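Tubulin-like protein CetZ (Methanosaeta thermophila, PDB 3ZID) binds GTP and, as a tubulin/FtsZ-like GTPase of the archaeal cytoskeleton, is probably involved in controlling cell shape. Local coordinates at residues A[202-207]-A[272-277]; A[257-262]-A[318-323]. One frame throughout, in Å; residues are numbered along the deposited sequence.

Interaction 1. Residues A[202-207]-A[272-277]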
ATOM      1  N   LEU A 202      12.187   3.458  -0.098  1.00 11.71           N
ATOM      2  CA  LEU A 202      13.487   4.053   0.190  1.00 17.64           C
ATOM      3  C   LEU A 202      14.134   4.624  -1.066  1.00 12.90           C
ATOM      4  O   LEU A 202      14.713   5.709  -1.033  1.00 18.08           O
ATOM      5  CB  LEU A 202      14.397   3.044   0.881  1.00 16.25           C
ATOM      6  CG  LEU A 202      14.009   2.874   2.352  1.00 15.43           C
ATOM      7  CD1 LEU A 202      14.743   1.693   2.959  1.00 17.01           C
ATOM      8  CD2 LEU A 202      14.316   4.181   3.111  1.00 17.73           C
ATOM      9  N   PHE A 203      14.003   3.913  -2.176  1.00 14.31           N
ATOM     10  CA  PHE A 203      14.484   4.401  -3.465  1.00 16.79           C
ATOM     11  C   PHE A 203      13.696   5.690  -3.796  1.00 19.51           C
ATOM     12  O   PHE A 203      14.282   6.705  -4.176  1.00 17.41           O
ATOM     13  CB  PHE A 203      14.280   3.300  -4.525  1.00 20.34           C
ATOM     14  CG  PHE A 203      14.902   3.582  -5.879  1.00 22.44           C
ATOM     15  CD1 PHE A 203      15.552   4.765  -6.151  1.00 24.10           C
ATOM     16  CD2 PHE A 203      14.832   2.626  -6.882  1.00 21.07           C
ATOM     17  CE1 PHE A 203      16.118   5.004  -7.414  1.00 25.38           C
ATOM     18  CE2 PHE A 203      15.387   2.851  -8.139  1.00 20.57           C
ATOM     19  CZ  PHE A 203      16.024   4.050  -8.403  1.00 17.62           C
ATOM     20  N   LEU A 204      12.376   5.654  -3.647  1.00 20.00           N
ATOM     21  CA  LEU A 204      11.539   6.833  -3.921  1.00 19.15           C
ATOM     22  C   LEU A 204      11.958   8.076  -3.110  1.00 21.24           C
ATOM     23  O   LEU A 204      12.080   9.173  -3.648  1.00 19.60           O
ATOM     24  CB  LEU A 204      10.076   6.513  -3.656  1.00 15.59           C
ATOM     25  CG  LEU A 204       9.064   7.659  -3.813  1.00 20.82           C
ATOM     26  CD1 LEU A 204       9.118   8.244  -5.223  1.00 20.56           C
ATOM     27  CD2 LEU A 204       7.643   7.173  -3.457  1.00 17.60           C
ATOM     28  N   ILE A 205      12.173   7.888  -1.815  1.00 17.03           N
ATOM     29  CA  ILE A 205      12.600   8.959  -0.943  1.00 16.72           C
ATOM     30  C   ILE A 205      13.970   9.498  -1.359  1.00 17.88           C
ATOM     31  O   ILE A 205      14.149  10.700  -1.475  1.00 17.40           O
ATOM     32  CB  ILE A 205      12.638   8.465   0.510  1.00 19.17           C
ATOM     33  CG1 ILE A 205      11.209   8.247   1.019  1.00 18.41           C
ATOM     34  CG2 ILE A 205      13.363   9.461   1.405  1.00 21.48           C
ATOM     35  CD1 ILE A 205      11.125   7.276   2.174  1.00 19.87           C
ATOM     36  N   GLU A 206      14.913   8.598  -1.624  1.00 15.68           N
ATOM     37  CA  GLU A 206      16.245   8.979  -2.116  1.00 20.19           C
ATOM     38  C   GLU A 206      16.175   9.816  -3.397  1.00 17.42           C
ATOM     39  O   GLU A 206      16.782  10.876  -3.490  1.00 27.95           O
ATOM     40  CB  GLU A 206      17.113   7.737  -2.336  1.00 19.38           C
ATOM     41  CG  GLU A 206      18.581   8.062  -2.626  1.00 33.04           C
ATOM     42  CD  GLU A 206      19.496   6.857  -2.496  1.00 40.57           C
ATOM     43  OE1 GLU A 206      19.192   5.800  -3.089  1.00 35.43           O
ATOM     44  OE2 GLU A 206      20.524   6.978  -1.797  1.00 49.76           O
ATOM     45  N   ALA A 207      15.406   9.339  -4.365  1.00 20.52           N
ATOM     46  CA  ALA A 207      15.206  10.038  -5.620  1.00 24.76           C
ATOM     47  C   ALA A 207      14.646  11.431  -5.377  1.00 34.04           C
ATOM     48  O   ALA A 207      15.182  12.414  -5.889  1.00 42.28           O
ATOM     49  CB  ALA A 207      14.263   9.255  -6.521  1.00 18.71           C
ATOM     50  N   ARG A 272      -0.295   8.197 -16.106  1.00 29.40           N
ATOM     51  CA  ARG A 272       0.892   8.997 -15.805  1.00 29.29           C
ATOM     52  C   ARG A 272       1.966   8.145 -15.159  1.00 25.37           C
ATOM     53  O   ARG A 272       1.667   7.149 -14.492  1.00 22.66           O
ATOM     54  CB  ARG A 272       0.562  10.180 -14.888  1.00 31.28           C
ATOM     55  CG  ARG A 272      -0.375  11.195 -15.517  1.00 41.98           C
ATOM     56  CD  ARG A 272      -0.939  12.181 -14.511  1.00 47.03           C
ATOM     57  NE  ARG A 272      -2.013  12.969 -15.115  1.00 54.59           N
ATOM     58  CZ  ARG A 272      -2.608  14.012 -14.548  1.00 55.55           C
ATOM     59  NH1 ARG A 272      -2.242  14.424 -13.343  1.00 51.34           N
ATOM     60  NH2 ARG A 272      -3.575  14.647 -15.196  1.00 61.90           N
ATOM     61  N   ALA A 273       3.222   8.539 -15.362  1.00 22.88           N
ATOM     62  CA  ALA A 273       4.339   7.856 -14.720  1.00 21.76           C
ATOM     63  C   ALA A 273       5.521   8.795 -14.424  1.00 26.23           C
ATOM     64  O   ALA A 273       5.705   9.824 -15.077  1.00 24.78           O
ATOM     65  CB  ALA A 273       4.797   6.674 -15.558  1.00 19.82           C
ATOM     66  N   MET A 274       6.272   8.451 -13.384  1.00 25.19           N
ATOM     67  CA  MET A 274       7.558   9.063 -13.097  1.00 15.96           C
ATOM     68  C   MET A 274       8.581   7.923 -13.154  1.00 21.08           C
ATOM     69  O   MET A 274       8.438   6.918 -12.458  1.00 20.31           O
ATOM     70  CB  MET A 274       7.563   9.729 -11.718  1.00 20.91           C
ATOM     71  CG  MET A 274       8.860  10.496 -11.380  1.00 30.35           C
ATOM     72  SD  MET A 274       8.742  11.367  -9.793  1.00 40.66           S
ATOM     73  CE  MET A 274       8.553  10.015  -8.656  1.00 46.44           C
ATOM     74  N   ILE A 275       9.561   8.037 -14.042  1.00 21.42           N
ATOM     75  CA  ILE A 275      10.610   7.026 -14.160  1.00 19.89           C
ATOM     76  C   ILE A 275      11.930   7.593 -13.629  1.00 24.10           C
ATOM     77  O   ILE A 275      12.384   8.623 -14.104  1.00 20.32           O
ATOM     78  CB  ILE A 275      10.818   6.579 -15.632  1.00 30.04           C
ATOM     79  CG1 ILE A 275       9.494   6.189 -16.300  1.00 34.17           C
ATOM     80  CG2 ILE A 275      11.831   5.455 -15.716  1.00 16.04           C
ATOM     81  CD1 ILE A 275       8.830   4.993 -15.716  1.00 36.71           C
ATOM     82  N   VAL A 276      12.524   6.942 -12.638  1.00 18.54           N
ATOM     83  CA  VAL A 276      13.788   7.386 -12.071  1.00 19.70           C
ATOM     84  C   VAL A 276      14.852   6.357 -12.396  1.00 22.69           C
ATOM     85  O   VAL A 276      14.678   5.177 -12.108  1.00 16.82           O
ATOM     86  CB  VAL A 276      13.718   7.552 -10.524  1.00 16.94           C
ATOM     87  CG1 VAL A 276      15.059   8.073  -9.973  1.00 17.88           C
ATOM     88  CG2 VAL A 276      12.599   8.484 -10.145  1.00 21.77           C
ATOM     89  N   ILE A 277      15.929   6.808 -13.037  1.00 19.26           N
ATOM     90  CA  ILE A 277      17.075   5.961 -13.352  1.00 17.93           C
ATOM     91  C   ILE A 277      18.229   6.329 -12.436  1.00 18.61           C
ATOM     92  O   ILE A 277      18.619   7.497 -12.344  1.00 20.79           O
ATOM     93  CB  ILE A 277      17.580   6.168 -14.797  1.00 22.92           C
ATOM     94  CG1 ILE A 277      16.418   6.251 -15.779  1.00 22.18           C
ATOM     95  CG2 ILE A 277      18.571   5.050 -15.184  1.00 23.50           C
ATOM     96  CD1 ILE A 277      15.937   4.912 -16.200  1.00 40.15           C
TER

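Interaction 2. Residues A[257-262]-A[318-323]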
ATOM      1  N   VAL A 257       5.539  -8.152 -13.657  1.00 34.02           N
ATOM      2  CA  VAL A 257       6.462  -8.830 -12.750  1.00 30.75           C
ATOM      3  C   VAL A 257       7.295  -7.821 -11.951  1.00 28.82           C
ATOM      4  O   VAL A 257       7.809  -8.141 -10.886  1.00 35.51           O
ATOM      5  CB  VAL A 257       7.328  -9.845 -13.522  1.00 41.83           C
ATOM      6  CG1 VAL A 257       8.261 -10.604 -12.592  1.00 43.56           C
ATOM      7  CG2 VAL A 257       6.412 -10.822 -14.248  1.00 45.56           C
ATOM      8  N   GLY A 258       7.393  -6.590 -12.445  1.00 33.00           N
ATOM      9  CA  GLY A 258       8.215  -5.561 -11.818  1.00 29.20           C
ATOM     10  C   GLY A 258       7.421  -4.676 -10.850  1.00 30.21           C
ATOM     11  O   GLY A 258       7.999  -3.943 -10.042  1.00 25.71           O
ATOM     12  N   LEU A 259       6.091  -4.730 -10.964  1.00 26.64           N
ATOM     13  CA  LEU A 259       5.171  -3.874 -10.214  1.00 22.76           C
ATOM     14  C   LEU A 259       4.711  -4.489  -8.876  1.00 22.26           C
ATOM     15  O   LEU A 259       4.745  -5.699  -8.711  1.00 25.88           O
ATOM     16  CB  LEU A 259       3.949  -3.562 -11.074  1.00 17.10           C
ATOM     17  CG  LEU A 259       4.257  -2.883 -12.415  1.00 18.13           C
ATOM     18  CD1 LEU A 259       2.981  -2.769 -13.235  1.00 22.43           C
ATOM     19  CD2 LEU A 259       4.912  -1.529 -12.234  1.00 23.55           C
ATOM     20  N   LEU A 260       4.277  -3.659  -7.925  1.00 20.30           N
ATOM     21  CA  LEU A 260       3.755  -4.164  -6.651  1.00 15.39           C
ATOM     22  C   LEU A 260       2.274  -4.578  -6.793  1.00 16.40           C
ATOM     23  O   LEU A 260       1.717  -5.321  -5.967  1.00 20.17           O
ATOM     24  CB  LEU A 260       3.909  -3.110  -5.559  1.00 14.92           C
ATOM     25  CG  LEU A 260       5.337  -2.762  -5.139  1.00 21.13           C
ATOM     26  CD1 LEU A 260       5.288  -1.629  -4.154  1.00 17.16           C
ATOM     27  CD2 LEU A 260       6.024  -3.970  -4.510  1.00 20.91           C
ATOM     28  N   TYR A 261       1.669  -4.116  -7.879  1.00 16.79           N
ATOM     29  CA  TYR A 261       0.299  -4.391  -8.225  1.00 23.56           C
ATOM     30  C   TYR A 261       0.329  -4.639  -9.733  1.00 28.15           C
ATOM     31  O   TYR A 261       0.894  -3.842 -10.459  1.00 26.49           O
ATOM     32  CB  TYR A 261      -0.580  -3.178  -7.868  1.00 18.03           C
ATOM     33  CG  TYR A 261      -2.012  -3.275  -8.383  1.00 23.97           C
ATOM     34  CD1 TYR A 261      -2.351  -2.810  -9.648  1.00 28.25           C
ATOM     35  CD2 TYR A 261      -3.022  -3.842  -7.604  1.00 27.53           C
ATOM     36  CE1 TYR A 261      -3.656  -2.900 -10.119  1.00 33.87           C
ATOM     37  CE2 TYR A 261      -4.325  -3.934  -8.068  1.00 25.26           C
ATOM     38  CZ  TYR A 261      -4.634  -3.463  -9.319  1.00 31.59           C
ATOM     39  OH  TYR A 261      -5.922  -3.565  -9.777  1.00 32.28           O
ATOM     40  N   PRO A 262      -0.300  -5.730 -10.206  1.00 26.43           N
ATOM     41  CA  PRO A 262      -0.181  -6.159 -11.609  1.00 29.90           C
ATOM     42  C   PRO A 262      -0.953  -5.313 -12.622  1.00 31.90           C
ATOM     43  O   PRO A 262      -1.808  -5.850 -13.330  1.00 29.94           O
ATOM     44  CB  PRO A 262      -0.766  -7.577 -11.594  1.00 34.17           C
ATOM     45  CG  PRO A 262      -1.743  -7.568 -10.478  1.00 33.97           C
ATOM     46  CD  PRO A 262      -1.143  -6.650  -9.419  1.00 33.11           C
ATOM     47  N   SER A 318       9.756   3.024 -11.147  1.00 15.84           N
ATOM     48  CA  SER A 318       8.644   3.626 -11.855  1.00 27.22           C
ATOM     49  C   SER A 318       7.495   3.911 -10.885  1.00 26.99           C
ATOM     50  O   SER A 318       7.141   3.080 -10.047  1.00 26.03           O
ATOM     51  CB  SER A 318       8.194   2.708 -12.996  1.00 29.11           C
ATOM     52  OG  SER A 318       7.822   1.429 -12.499  1.00 32.83           O
ATOM     53  N   VAL A 319       6.941   5.107 -10.981  1.00 25.27           N
ATOM     54  CA  VAL A 319       5.777   5.457 -10.188  1.00 24.85           C
ATOM     55  C   VAL A 319       4.684   5.568 -11.208  1.00 21.79           C
ATOM     56  O   VAL A 319       4.768   6.380 -12.113  1.00 19.52           O
ATOM     57  CB  VAL A 319       5.944   6.789  -9.421  1.00 27.91           C
ATOM     58  CG1 VAL A 319       4.697   7.075  -8.551  1.00 22.49           C
ATOM     59  CG2 VAL A 319       7.250   6.774  -8.568  1.00 13.72           C
ATOM     60  N   LEU A 320       3.678   4.715 -11.083  1.00 18.97           N
ATOM     61  CA  LEU A 320       2.582   4.655 -12.046  1.00 23.40           C
ATOM     62  C   LEU A 320       1.302   5.164 -11.419  1.00 23.96           C
ATOM     63  O   LEU A 320       1.051   4.956 -10.238  1.00 26.72           O
ATOM     64  CB  LEU A 320       2.324   3.226 -12.489  1.00 26.79           C
ATOM     65  CG  LEU A 320       3.425   2.512 -13.251  1.00 34.62           C
ATOM     66  CD1 LEU A 320       2.918   1.139 -13.680  1.00 34.36           C
ATOM     67  CD2 LEU A 320       3.835   3.346 -14.450  1.00 38.42           C
ATOM     68  N   SER A 321       0.520   5.858 -12.226  1.00 23.72           N
ATOM     69  CA  SER A 321      -0.825   6.267 -11.891  1.00 19.27           C
ATOM     70  C   SER A 321      -1.797   5.520 -12.802  1.00 26.35           C
ATOM     71  O   SER A 321      -1.576   5.461 -14.008  1.00 30.47           O
ATOM     72  CB  SER A 321      -0.940   7.780 -12.123  1.00 26.37           C
ATOM     73  OG  SER A 321      -2.264   8.244 -11.987  1.00 43.93           O
ATOM     74  N   LEU A 322      -2.882   4.975 -12.247  1.00 29.72           N
ATOM     75  CA  LEU A 322      -3.805   4.146 -13.035  1.00 27.55           C
ATOM     76  C   LEU A 322      -4.977   4.943 -13.598  1.00 29.55           C
ATOM     77  O   LEU A 322      -5.515   5.817 -12.921  1.00 33.78           O
ATOM     78  CB  LEU A 322      -4.343   2.986 -12.193  1.00 21.99           C
ATOM     79  CG  LEU A 322      -3.224   2.082 -11.669  1.00 20.21           C
ATOM     80  CD1 LEU A 322      -3.787   0.899 -10.886  1.00 30.15           C
ATOM     81  CD2 LEU A 322      -2.311   1.622 -12.838  1.00 29.00           C
ATOM     82  N   GLU A 323      -5.345   4.658 -14.849  1.00 38.21           N
ATOM     83  CA  GLU A 323      -6.613   5.120 -15.418  1.00 40.10           C
ATOM     84  C   GLU A 323      -7.708   4.089 -15.152  1.00 42.30           C
ATOM     85  O   GLU A 323      -8.855   4.439 -14.914  1.00 46.19           O
ATOM     86  CB  GLU A 323      -6.498   5.331 -16.935  1.00 44.03           C
ATOM     87  CG  GLU A 323      -5.551   6.447 -17.353  1.00 52.45           C
ATOM     88  CD  GLU A 323      -6.013   7.829 -16.907  1.00 53.16           C
ATOM     89  OE1 GLU A 323      -7.208   8.150 -17.067  1.00 48.92           O
ATOM     90  OE2 GLU A 323      -5.174   8.595 -16.390  1.00 58.66           O
TER

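Interaction 1. Residues A[202-207]-A[272-277]
V276 is the residue that both F203 and A207 meet, one helical turn apart. The side-chain contacts are apolar, and no hydrogen bond joins the segments. The tightest is methyl to methyl, A207 CB lying 3.7 Å from V276 CG1, where the helix backbone also comes nearest the strand (7.1 Å between the CA atoms of A207 and V276). A207 CB meets the other methyl too, at 4.1 Å from V276 CG2, and so faces the fork of the valine. F203 runs past V276 in the opposite direction, its CE1 4.1 Å from V276 CG1; F203 CZ also comes to 4.1 Å from V276 O, a plain van der Waals approach.

Helix 186-210 is the central helix of the tubulin/FtsZ fold, which leads from the GTPase domain to the second domain. Here segment 202-207 and segment 272-277 cross almost at a right angle (85°), their axes 10.1 Å apart at closest approach.

The second apolar group is L204 with M274. The methionine is extended through its first two torsions and bends at the third (chi3 64°), bringing CE to 3.9 Å from L204 CD1; the two side chains cross at about a right angle.

Beyond the segments, R315 makes a cation-pi contact with the F203 ring, and E206 forms a salt bridge with K310.

Interaction 2. Residues A[257-262]-A[318-323]
L259 and L320 make the closest packing between 257-262 and 318-323. L320 CD1 lies 3.6 Å from L259 CD2 and 3.9 Å from L259 CD1, so one methyl of the strand residue presses on both branches of the loop residue. The two side chains cross at about a right angle. L259 does not start out aimed at the strand; its CG stands anti to the carbonyl carbon (chi1 -58°), and the chain then extends (chi2 174°) to bring the methyls across to L320.

A second apolar pair lies further along. L322 CD1 approaches the CD1 and CE1 atoms of Y261 obliquely, 3.9 Å from CE1 and 4.2 Å from CD1. One face of the same ring is packed by the adjoining proline, whose P262 CD stands 3.6 Å above the plane toward the rim, so the tyrosine touches its chain neighbour as well as the strand.

The looser part is at S318, whose OG is 4.2 Å from L259 CD2, a plain van der Waals approach; the hydroxyl is hydrogen-bonded to S253 O. With no hydrogen bond between the segments and 148 Å² buried in all, the contact is small though its touching residues are buried. Solvent is met at the far ends of the segments, where V257 and E323 are exposed.

The Y261 side chain is about 10 Å from that of GTP-binding N176 and about 12 Å from the bound GDP, near the nucleotide site without touching it. The loop bridges the two sheets: L260 bonds through its backbone to L234 in the mixed sheet of the second domain and to D175 in strand 172-175 at the edge of the parallel GTPase sheet, while G258 O accepts from R200 of helix 186-210. Strand 315-322 runs between strands 232-238 and 270-279, with V319, pointing away from the loop, on helix 219-225.

How the interactions relate
Followed from the N terminus, the chain passes first through 202-207 on helix 186-210, then through 257-262, before strand 270-279 returns to that helix and closes interaction 1 over 64 intervening residues. Strand 315-322 then comes back to the loop and closes interaction 2 over 55. The segments alternate, so the two loops cross rather than nest. Their centres are 12 Å apart, and they meet in the mixed sheet, where strands 270-279 and 315-322 are antiparallel neighbours: M274 O to V319 N and R272 O to S321 N, each 2.8 Å, are probable hydrogen bonds. Together they tie the central helix and the 257-262 loop to adjacent strands of one sheet.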